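Local coordinates for Ral guanine nucleotide dissociation stimulator-like 2 (Mus musculus, PDB 4JGW), which probably acts as a guanine nucleotide exchange factor of the RalGDS family and associates in vitro with GTP-bound Rap1A and H-Ras, at residues A[20-25]-A[59-64]. Residues are numbered along the deposited sequence; the frame is centred on the assembly and turned at random.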
loop_
_atom_site.group_PDB
_atom_site.type_symbol
_atom_site.label_atom_id
_atom_site.label_comp_id
_atom_site.label_asym_id
_atom_site.label_seq_id
_atom_site.Cartn_x
_atom_site.Cartn_y
_atom_site.Cartn_z
ATOM N N GLU A 20 11.120 -26.758 -18.947
ATOM C CA GLU A 20 9.836 -27.245 -18.447
ATOM C C GLU A 20 10.025 -28.277 -17.340
ATOM O O GLU A 20 10.921 -29.118 -17.409
ATOM C CB GLU A 20 8.999 -27.849 -19.583
ATOM C CG GLU A 20 8.697 -26.901 -20.751
ATOM C CD GLU A 20 7.735 -25.774 -20.395
ATOM O OE1 GLU A 20 6.926 -25.934 -19.452
ATOM O OE2 GLU A 20 7.785 -24.722 -21.068
ATOM N N GLU A 21 9.180 -28.195 -16.315
ATOM C CA GLU A 21 9.148 -29.187 -15.239
ATOM C C GLU A 21 7.722 -29.689 -15.023
ATOM O O GLU A 21 6.781 -29.162 -15.620
ATOM C CB GLU A 21 9.733 -28.617 -13.942
ATOM C CG GLU A 21 11.258 -28.555 -13.927
ATOM C CD GLU A 21 11.849 -28.262 -12.553
ATOM O OE1 GLU A 21 11.087 -28.116 -11.569
ATOM O OE2 GLU A 21 13.093 -28.180 -12.458
ATOM N N ASP A 22 7.576 -30.704 -14.170
ATOM C CA ASP A 22 6.291 -31.375 -13.915
ATOM C C ASP A 22 5.071 -30.501 -14.227
ATOM O O ASP A 22 4.316 -30.791 -15.161
ATOM C CB ASP A 22 6.237 -31.910 -12.474
ATOM C CG ASP A 22 4.983 -32.733 -12.189
ATOM O OD1 ASP A 22 4.446 -33.381 -13.116
ATOM O OD2 ASP A 22 4.538 -32.740 -11.022
ATOM N N GLY A 23 4.894 -29.432 -13.452
ATOM C CA GLY A 23 3.786 -28.505 -13.660
ATOM C C GLY A 23 4.200 -27.047 -13.572
ATOM O O GLY A 23 3.474 -26.229 -13.009
ATOM N N ALA A 24 5.363 -26.726 -14.137
ATOM C CA ALA A 24 5.920 -25.373 -14.080
ATOM C C ALA A 24 6.846 -25.065 -15.257
ATOM O O ALA A 24 7.441 -25.968 -15.847
ATOM C CB ALA A 24 6.654 -25.155 -12.757
ATOM N N THR A 25 6.959 -23.780 -15.582
ATOM C CA THR A 25 7.870 -23.298 -16.619
ATOM C C THR A 25 8.890 -22.335 -16.009
ATOM O O THR A 25 8.525 -21.388 -15.309
ATOM C CB THR A 25 7.100 -22.617 -17.776
ATOM O OG1 THR A 25 6.193 -23.558 -18.364
ATOM C CG2 THR A 25 8.053 -22.108 -18.853
ATOM N N LEU A 59 4.262 -24.229 -7.445
ATOM C CA LEU A 59 4.725 -23.018 -6.771
ATOM C C LEU A 59 5.300 -23.355 -5.397
ATOM O O LEU A 59 6.331 -22.810 -5.002
ATOM C CB LEU A 59 3.596 -21.986 -6.636
ATOM C CG LEU A 59 2.918 -21.412 -7.888
ATOM C CD1 LEU A 59 1.970 -20.280 -7.508
ATOM C CD2 LEU A 59 3.915 -20.929 -8.929
ATOM N N VAL A 60 4.632 -24.268 -4.692
ATOM C CA VAL A 60 5.049 -24.697 -3.357
ATOM C C VAL A 60 6.335 -25.534 -3.395
ATOM O O VAL A 60 7.176 -25.417 -2.499
ATOM C CB VAL A 60 3.905 -25.443 -2.616
ATOM C CG1 VAL A 60 4.396 -26.076 -1.312
ATOM C CG2 VAL A 60 2.748 -24.487 -2.335
ATOM N N ARG A 61 6.484 -26.365 -4.430
ATOM C CA ARG A 61 7.717 -27.135 -4.639
ATOM C C ARG A 61 8.910 -26.201 -4.828
ATOM O O ARG A 61 9.965 -26.401 -4.226
ATOM C CB ARG A 61 7.596 -28.084 -5.841
ATOM C CG ARG A 61 6.754 -29.328 -5.589
ATOM C CD ARG A 61 6.975 -30.398 -6.664
ATOM N NE ARG A 61 6.424 -30.019 -7.967
ATOM C CZ ARG A 61 5.174 -30.255 -8.363
ATOM N NH1 ARG A 61 4.313 -30.873 -7.562
ATOM N NH2 ARG A 61 4.778 -29.867 -9.568
ATOM N N HIS A 62 8.720 -25.179 -5.660
ATOM C CA HIS A 62 9.725 -24.145 -5.900
ATOM C C HIS A 62 9.965 -23.308 -4.635
ATOM O O HIS A 62 11.100 -22.927 -4.344
ATOM C CB HIS A 62 9.286 -23.265 -7.077
ATOM C CG HIS A 62 10.323 -22.289 -7.543
ATOM N ND1 HIS A 62 11.567 -22.675 -7.994
ATOM C CD2 HIS A 62 10.284 -20.940 -7.660
ATOM C CE1 HIS A 62 12.256 -21.606 -8.351
ATOM N NE2 HIS A 62 11.499 -20.540 -8.162
ATOM N N LEU A 63 8.895 -23.055 -3.882
ATOM C CA LEU A 63 8.965 -22.315 -2.614
ATOM C C LEU A 63 9.910 -22.989 -1.617
ATOM O O LEU A 63 10.707 -22.321 -0.953
ATOM C CB LEU A 63 7.572 -22.208 -1.983
ATOM C CG LEU A 63 7.068 -20.956 -1.246
ATOM C CD1 LEU A 63 6.075 -21.369 -0.157
ATOM C CD2 LEU A 63 8.170 -20.086 -0.657
ATOM N N LEU A 64 9.817 -24.314 -1.526
ATOM C CA LEU A 64 10.539 -25.076 -0.510
ATOM C C LEU A 64 11.858 -25.669 -1.015
ATOM O O LEU A 64 12.501 -26.460 -0.321
ATOM C CB LEU A 64 9.635 -26.161 0.096
ATOM C CG LEU A 64 8.303 -25.728 0.729
ATOM C CD1 LEU A 64 7.630 -26.907 1.405
ATOM C CD2 LEU A 64 8.475 -24.583 1.723
#
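Over one face of the Arg-61 guanidinium lies the carboxylate oxygen OD2 of Asp-22, while the backbone N of Gly-23 sits at the edge of the same group, close to its plane. Carboxylate and guanidinium planes are inclined by 39°, and the two side chains run across one another at nearly a right angle. Because OD2 stands over the face, no N-H is aimed at it, and the in-plane pairing of a bidentate Asp-Arg bridge is absent. Of the carboxylate, OD2 makes the near approach: Asp-22 OD2 stands 3.2 Å from Arg-61 NH2 and 3.7 Å from Arg-61 CZ, in keeping with its place over the face. Gly-23 N, 3.9 Å from Arg-61 NH2, is a near neighbour without a bond. The arginine reaches this place because its chain, leaving the helix with CG anti to the carbonyl carbon, bends at chi3 (-70°) and carries NH2 to the turn.

That turn is the two-residue link of a beta hairpin. Reciprocal backbone bonds between Glu-21 and Ala-24, 2.9 Å from Glu-21 N to Ala-24 O and 3.2 Å from Ala-24 N to Glu-21 O, close it, leaving Asp-22 and Gly-23 at its tip. The contact thus joins the hairpin of strands 11-21 and 24-33 to helix 56-63, which belongs to the RasGEF N-terminal motif. On the helix side, Arg-61 also touches Arg-99 of helix 89-101; on the hairpin side, Glu-21 forms a salt bridge with Arg-49.

Just 97 Å² is buried, summed over both segments, and Asp-22 is exposed. The attraction rests on charge alone, which solvent would probably screen; the chemistry is consistent with an electrostatic link that probably imposes little directional restraint.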